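Local coordinates for protein probable enoyl-CoA hydratase/isomerase (Mycobacterium abscessus, PDB 3SWX) that probably acts on enoyl-CoA thioesters as a hydratase or isomerase of the crotonase-like family, assembled from three copies of the chain, at residues Gly117-Asp125 against Pro146-Thr157. Numbering follows the deposited sequence.
Sequences GIELALAAD and PFGGATIRFPRT
The carboxylate of E119 reaches from helix 117-123 to the start of helix 150-157, where its OE1 accepts two backbone hydrogen bonds. A150 N, in the first turn, lies 3.0 Å from E119 OE1 and meets its anti lone pair. G148 N comes to 2.7 Å from E119 OE1, from above the carboxylate plane. The first bond is nearly straight, at 167°, the second more bent, at 135°. The side chain gets there by setting CG beside its own backbone N (chi1 -71°) and running extended beyond it, a span that suits glutamate. G148, without a side chain, lets the carboxylate lie close against its backbone, with E119 CD 3.3 Å from G148 CA. G149, at the N-cap, has a positive phi that glycine adopts readily. One water joins OE2 to F147 N; another accepts from R153 NH1 and donates to E119 O and G148 O.

One turn on, L122 is a knob in a hole formed by A150, R153, F154 and T157. Its CD1 lies 3.8 Å from F154 CB, while CD2 points to T157 OG1. The small A150 is consistent with the close approach of the backbones here, where E119 CA and A150 CA are 5.6 Å apart. R153 lays its extended chain past the end of helix 117-123, with R153 CD 3.7 Å from L122 O and NH1 beside A123 CB; its guanidinium is held by the carbonyls of W94 and Q95.

In the crotonase fold this joins the helix after strand 112-114 to one whose far side meets a second subunit. With two amides converging on OE1 and a water on OE2, both carboxylate oxygens are tied to the turn before helix 150-157, which probably restrains the group in position and rotation.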
ATOM      1  N   GLY B 117      -0.864 -21.098  -3.608  1.00 18.40           N
ATOM      2  CA  GLY B 117      -2.072 -20.792  -2.846  1.00 17.38           C
ATOM      3  C   GLY B 117      -2.129 -19.353  -2.347  1.00 16.07           C
ATOM      4  O   GLY B 117      -3.176 -18.720  -2.361  1.00 14.64           O
ATOM      5  N   ILE B 118      -0.997 -18.874  -1.846  1.00 16.04           N
ATOM      6  CA  ILE B 118      -0.842 -17.478  -1.411  1.00 15.32           C
ATOM      7  C   ILE B 118      -1.129 -16.574  -2.599  1.00 14.83           C
ATOM      8  O   ILE B 118      -1.845 -15.575  -2.487  1.00 14.74           O
ATOM      9  CB  ILE B 118       0.583 -17.188  -0.902  1.00 14.77           C
ATOM     10  CG1 ILE B 118       0.900 -18.017   0.357  1.00 16.47           C
ATOM     11  CG2 ILE B 118       0.729 -15.725  -0.560  1.00 15.97           C
ATOM     12  CD1 ILE B 118       2.322 -17.818   0.932  1.00 14.23           C
ATOM     13  N   GLU B 119      -0.615 -16.983  -3.752  1.00 15.07           N
ATOM     14  CA  GLU B 119      -0.724 -16.203  -4.974  1.00 14.72           C
ATOM     15  C   GLU B 119      -2.141 -16.212  -5.552  1.00 15.09           C
ATOM     16  O   GLU B 119      -2.576 -15.211  -6.144  1.00 14.68           O
ATOM     17  CB  GLU B 119       0.340 -16.672  -5.968  1.00 14.74           C
ATOM     18  CG  GLU B 119       1.738 -16.249  -5.514  1.00 14.88           C
ATOM     19  CD  GLU B 119       2.853 -16.784  -6.390  1.00 16.67           C
ATOM     20  OE1 GLU B 119       3.697 -15.984  -6.839  1.00 16.57           O
ATOM     21  OE2 GLU B 119       2.876 -18.012  -6.640  1.00 18.25           O
ATOM     22  N   LEU B 120      -2.879 -17.302  -5.329  1.00 15.50           N
ATOM     23  CA  LEU B 120      -4.312 -17.346  -5.686  1.00 15.67           C
ATOM     24  C   LEU B 120      -5.102 -16.354  -4.873  1.00 15.10           C
ATOM     25  O   LEU B 120      -5.926 -15.626  -5.409  1.00 14.98           O
ATOM     26  CB  LEU B 120      -4.905 -18.733  -5.445  1.00 16.79           C
ATOM     27  CG  LEU B 120      -4.872 -19.723  -6.585  1.00 17.99           C
ATOM     28  CD1 LEU B 120      -5.620 -21.020  -6.185  1.00 19.04           C
ATOM     29  CD2 LEU B 120      -5.515 -19.082  -7.848  1.00 17.54           C
ATOM     30  N   ALA B 121      -4.851 -16.334  -3.568  1.00 14.95           N
ATOM     31  CA  ALA B 121      -5.498 -15.385  -2.685  1.00 14.62           C
ATOM     32  C   ALA B 121      -5.146 -13.942  -3.063  1.00 14.54           C
ATOM     33  O   ALA B 121      -6.013 -13.072  -3.059  1.00 14.54           O
ATOM     34  CB  ALA B 121      -5.157 -15.684  -1.195  1.00 14.69           C
ATOM     35  N   LEU B 122      -3.888 -13.679  -3.396  1.00 14.52           N
ATOM     36  CA  LEU B 122      -3.502 -12.343  -3.841  1.00 14.47           C
ATOM     37  C   LEU B 122      -4.129 -11.942  -5.184  1.00 14.80           C
ATOM     38  O   LEU B 122      -4.261 -10.749  -5.464  1.00 16.16           O
ATOM     39  CB  LEU B 122      -1.966 -12.195  -3.911  1.00 14.78           C
ATOM     40  CG  LEU B 122      -1.173 -12.127  -2.587  1.00 14.74           C
ATOM     41  CD1 LEU B 122       0.337 -12.284  -2.880  1.00 14.04           C
ATOM     42  CD2 LEU B 122      -1.438 -10.832  -1.831  1.00 13.84           C
ATOM     43  N   ALA B 123      -4.472 -12.906  -6.026  1.00 14.47           N
ATOM     44  CA  ALA B 123      -5.093 -12.611  -7.324  1.00 14.74           C
ATOM     45  C   ALA B 123      -6.588 -12.241  -7.194  1.00 14.99           C
ATOM     46  O   ALA B 123      -7.121 -11.556  -8.052  1.00 15.07           O
ATOM     47  CB  ALA B 123      -4.920 -13.792  -8.279  1.00 15.21           C
ATOM     48  N   ALA B 124      -7.233 -12.684  -6.108  1.00 14.39           N
ATOM     49  CA  ALA B 124      -8.642 -12.477  -5.865  1.00 14.58           C
ATOM     50  C   ALA B 124      -8.910 -11.094  -5.309  1.00 14.51           C
ATOM     51  O   ALA B 124      -7.993 -10.293  -5.100  1.00 13.68           O
ATOM     52  CB  ALA B 124      -9.179 -13.540  -4.884  1.00 15.12           C
ATOM     53  N   ASP B 125     -10.190 -10.823  -5.077  1.00 13.60           N
ATOM     54  CA  ASP B 125     -10.614  -9.517  -4.592  1.00 13.76           C
ATOM     55  C   ASP B 125     -10.857  -9.493  -3.101  1.00 13.25           C
ATOM     56  O   ASP B 125     -10.695  -8.457  -2.478  1.00 13.24           O
ATOM     57  CB  ASP B 125     -11.855  -9.056  -5.360  1.00 13.97           C
ATOM     58  CG  ASP B 125     -11.624  -9.068  -6.833  1.00 15.17           C
ATOM     59  OD1 ASP B 125     -10.671  -8.371  -7.270  1.00 13.44           O
ATOM     60  OD2 ASP B 125     -12.333  -9.820  -7.536  1.00 13.56           O
ATOM     61  N   PRO B 146       8.919 -17.111  -6.137  1.00 15.40           N
ATOM     62  CA  PRO B 146       7.490 -16.990  -6.450  1.00 16.11           C
ATOM     63  C   PRO B 146       7.230 -16.426  -7.845  1.00 16.03           C
ATOM     64  O   PRO B 146       7.569 -15.273  -8.142  1.00 15.67           O
ATOM     65  CB  PRO B 146       6.953 -16.021  -5.373  1.00 15.68           C
ATOM     66  CG  PRO B 146       8.079 -15.838  -4.388  1.00 15.60           C
ATOM     67  CD  PRO B 146       9.343 -16.122  -5.135  1.00 15.63           C
ATOM     68  N   PHE B 147       6.579 -17.214  -8.687  1.00 16.37           N
ATOM     69  CA  PHE B 147       6.344 -16.767 -10.051  1.00 16.76           C
ATOM     70  C   PHE B 147       4.874 -16.675 -10.451  1.00 15.84           C
ATOM     71  O   PHE B 147       4.558 -16.601 -11.630  1.00 15.21           O
ATOM     72  CB  PHE B 147       7.154 -17.617 -11.020  1.00 17.04           C
ATOM     73  CG  PHE B 147       6.764 -19.055 -11.058  1.00 19.46           C
ATOM     74  CD1 PHE B 147       6.009 -19.550 -12.115  1.00 22.09           C
ATOM     75  CD2 PHE B 147       7.202 -19.929 -10.081  1.00 20.01           C
ATOM     76  CE1 PHE B 147       5.675 -20.893 -12.178  1.00 22.03           C
ATOM     77  CE2 PHE B 147       6.876 -21.257 -10.131  1.00 21.60           C
ATOM     78  CZ  PHE B 147       6.108 -21.744 -11.181  1.00 23.43           C
ATOM     79  N   GLY B 148       4.001 -16.590  -9.455  1.00 15.94           N
ATOM     80  CA  GLY B 148       2.537 -16.482  -9.674  1.00 14.96           C
ATOM     81  C   GLY B 148       1.961 -15.122  -9.303  1.00 14.60           C
ATOM     82  O   GLY B 148       0.741 -14.979  -9.104  1.00 13.55           O
ATOM     83  N   GLY B 149       2.831 -14.116  -9.194  1.00 14.45           N
ATOM     84  CA  GLY B 149       2.410 -12.756  -8.872  1.00 13.55           C
ATOM     85  C   GLY B 149       2.717 -12.222  -7.477  1.00 13.65           C
ATOM     86  O   GLY B 149       2.534 -11.009  -7.240  1.00 12.87           O
ATOM     87  N   ALA B 150       3.172 -13.075  -6.547  1.00 12.80           N
ATOM     88  CA  ALA B 150       3.514 -12.596  -5.194  1.00 12.61           C
ATOM     89  C   ALA B 150       4.513 -11.442  -5.254  1.00 12.51           C
ATOM     90  O   ALA B 150       4.446 -10.524  -4.458  1.00 11.76           O
ATOM     91  CB  ALA B 150       4.096 -13.756  -4.288  1.00 12.50           C
ATOM     92  N   THR B 151       5.457 -11.497  -6.190  1.00 12.47           N
ATOM     93  CA  THR B 151       6.494 -10.467  -6.263  1.00 12.68           C
ATOM     94  C   THR B 151       5.911  -9.091  -6.549  1.00 12.54           C
ATOM     95  O   THR B 151       6.479  -8.083  -6.126  1.00 12.86           O
ATOM     96  CB  THR B 151       7.547 -10.784  -7.321  1.00 13.01           C
ATOM     97  OG1 THR B 151       6.906 -11.020  -8.586  1.00 11.13           O
ATOM     98  CG2 THR B 151       8.387 -12.017  -6.881  1.00 13.24           C
ATOM     99  N   ILE B 152       4.756  -9.066  -7.207  1.00 12.43           N
ATOM    100  CA  ILE B 152       4.077  -7.835  -7.587  1.00 12.29           C
ATOM    101  C   ILE B 152       3.056  -7.449  -6.507  1.00 11.99           C
ATOM    102  O   ILE B 152       3.067  -6.329  -6.008  1.00 11.32           O
ATOM    103  CB  ILE B 152       3.338  -7.990  -8.944  1.00 12.03           C
ATOM    104  CG1 ILE B 152       4.331  -8.313 -10.052  1.00 13.70           C
ATOM    105  CG2 ILE B 152       2.499  -6.710  -9.282  1.00 12.52           C
ATOM    106  CD1 ILE B 152       3.702  -8.928 -11.315  1.00 11.93           C
ATOM    107  N   ARG B 153       2.208  -8.405  -6.129  1.00 11.60           N
ATOM    108  CA  ARG B 153       1.042  -8.108  -5.311  1.00 11.71           C
ATOM    109  C   ARG B 153       1.277  -8.131  -3.818  1.00 11.46           C
ATOM    110  O   ARG B 153       0.568  -7.461  -3.111  1.00 10.47           O
ATOM    111  CB  ARG B 153      -0.097  -9.067  -5.659  1.00 12.10           C
ATOM    112  CG  ARG B 153      -0.511  -8.941  -7.123  1.00 14.61           C
ATOM    113  CD  ARG B 153      -1.339 -10.092  -7.581  1.00 16.48           C
ATOM    114  NE  ARG B 153      -1.711  -9.896  -8.983  1.00 17.88           N
ATOM    115  CZ  ARG B 153      -2.058 -10.859  -9.828  1.00 16.76           C
ATOM    116  NH1 ARG B 153      -2.056 -12.120  -9.456  1.00 15.56           N
ATOM    117  NH2 ARG B 153      -2.367 -10.543 -11.073  1.00 19.18           N
ATOM    118  N   PHE B 154       2.221  -8.942  -3.338  1.00 11.68           N
ATOM    119  CA  PHE B 154       2.435  -9.079  -1.905  1.00 12.33           C
ATOM    120  C   PHE B 154       3.016  -7.750  -1.354  1.00 13.04           C
ATOM    121  O   PHE B 154       2.493  -7.203  -0.379  1.00 12.43           O
ATOM    122  CB  PHE B 154       3.320 -10.308  -1.625  1.00 13.04           C
ATOM    123  CG  PHE B 154       3.219 -10.902  -0.215  1.00 12.57           C
ATOM    124  CD1 PHE B 154       2.775 -10.189   0.866  1.00 12.00           C
ATOM    125  CD2 PHE B 154       3.697 -12.188   0.005  1.00 11.02           C
ATOM    126  CE1 PHE B 154       2.760 -10.766   2.153  1.00 12.27           C
ATOM    127  CE2 PHE B 154       3.674 -12.766   1.259  1.00 13.51           C
ATOM    128  CZ  PHE B 154       3.196 -12.052   2.343  1.00 12.65           C
ATOM    129  N   PRO B 155       4.065  -7.196  -2.000  1.00 13.67           N
ATOM    130  CA  PRO B 155       4.549  -5.884  -1.564  1.00 14.56           C
ATOM    131  C   PRO B 155       3.516  -4.754  -1.655  1.00 15.08           C
ATOM    132  O   PRO B 155       3.492  -3.867  -0.799  1.00 14.95           O
ATOM    133  CB  PRO B 155       5.739  -5.622  -2.509  1.00 14.43           C
ATOM    134  CG  PRO B 155       6.170  -6.951  -2.920  1.00 14.07           C
ATOM    135  CD  PRO B 155       4.891  -7.713  -3.099  1.00 13.66           C
ATOM    136  N   ARG B 156       2.666  -4.788  -2.676  1.00 16.08           N
ATOM    137  CA  ARG B 156       1.609  -3.777  -2.833  1.00 16.29           C
ATOM    138  C   ARG B 156       0.571  -3.873  -1.717  1.00 16.20           C
ATOM    139  O   ARG B 156       0.184  -2.869  -1.160  1.00 15.69           O
ATOM    140  CB  ARG B 156       0.928  -3.907  -4.220  1.00 16.22           C
ATOM    141  CG  ARG B 156       0.116  -2.680  -4.688  1.00 17.87           C
ATOM    142  CD  ARG B 156      -0.726  -3.016  -5.956  1.00 19.52           C
ATOM    143  NE  ARG B 156       0.174  -3.007  -7.041  1.00 23.42           N
ATOM    144  CZ  ARG B 156       0.238  -3.820  -8.079  1.00 20.26           C
ATOM    145  NH1 ARG B 156      -0.614  -4.813  -8.333  1.00 20.14           N
ATOM    146  NH2 ARG B 156       1.230  -3.573  -8.892  1.00 20.26           N
ATOM    147  N   THR B 157       0.111  -5.080  -1.387  1.00 16.18           N
ATOM    148  CA  THR B 157      -0.844  -5.239  -0.297  1.00 17.03           C
ATOM    149  C   THR B 157      -0.242  -5.064   1.099  1.00 16.09           C
ATOM    150  O   THR B 157      -0.813  -4.394   1.930  1.00 16.26           O
ATOM    151  CB  THR B 157      -1.523  -6.604  -0.338  1.00 17.76           C
ATOM    152  OG1 THR B 157      -2.103  -6.805  -1.625  1.00 21.78           O
ATOM    153  CG2 THR B 157      -2.618  -6.676   0.709  1.00 19.81           C
TER
HETATM  154  O   HOH W   1      -0.821 -13.366  -7.340  1.00 10.88           O
HETATM  155  O   HOH W   2       4.945 -19.362  -7.152  1.00 11.68           O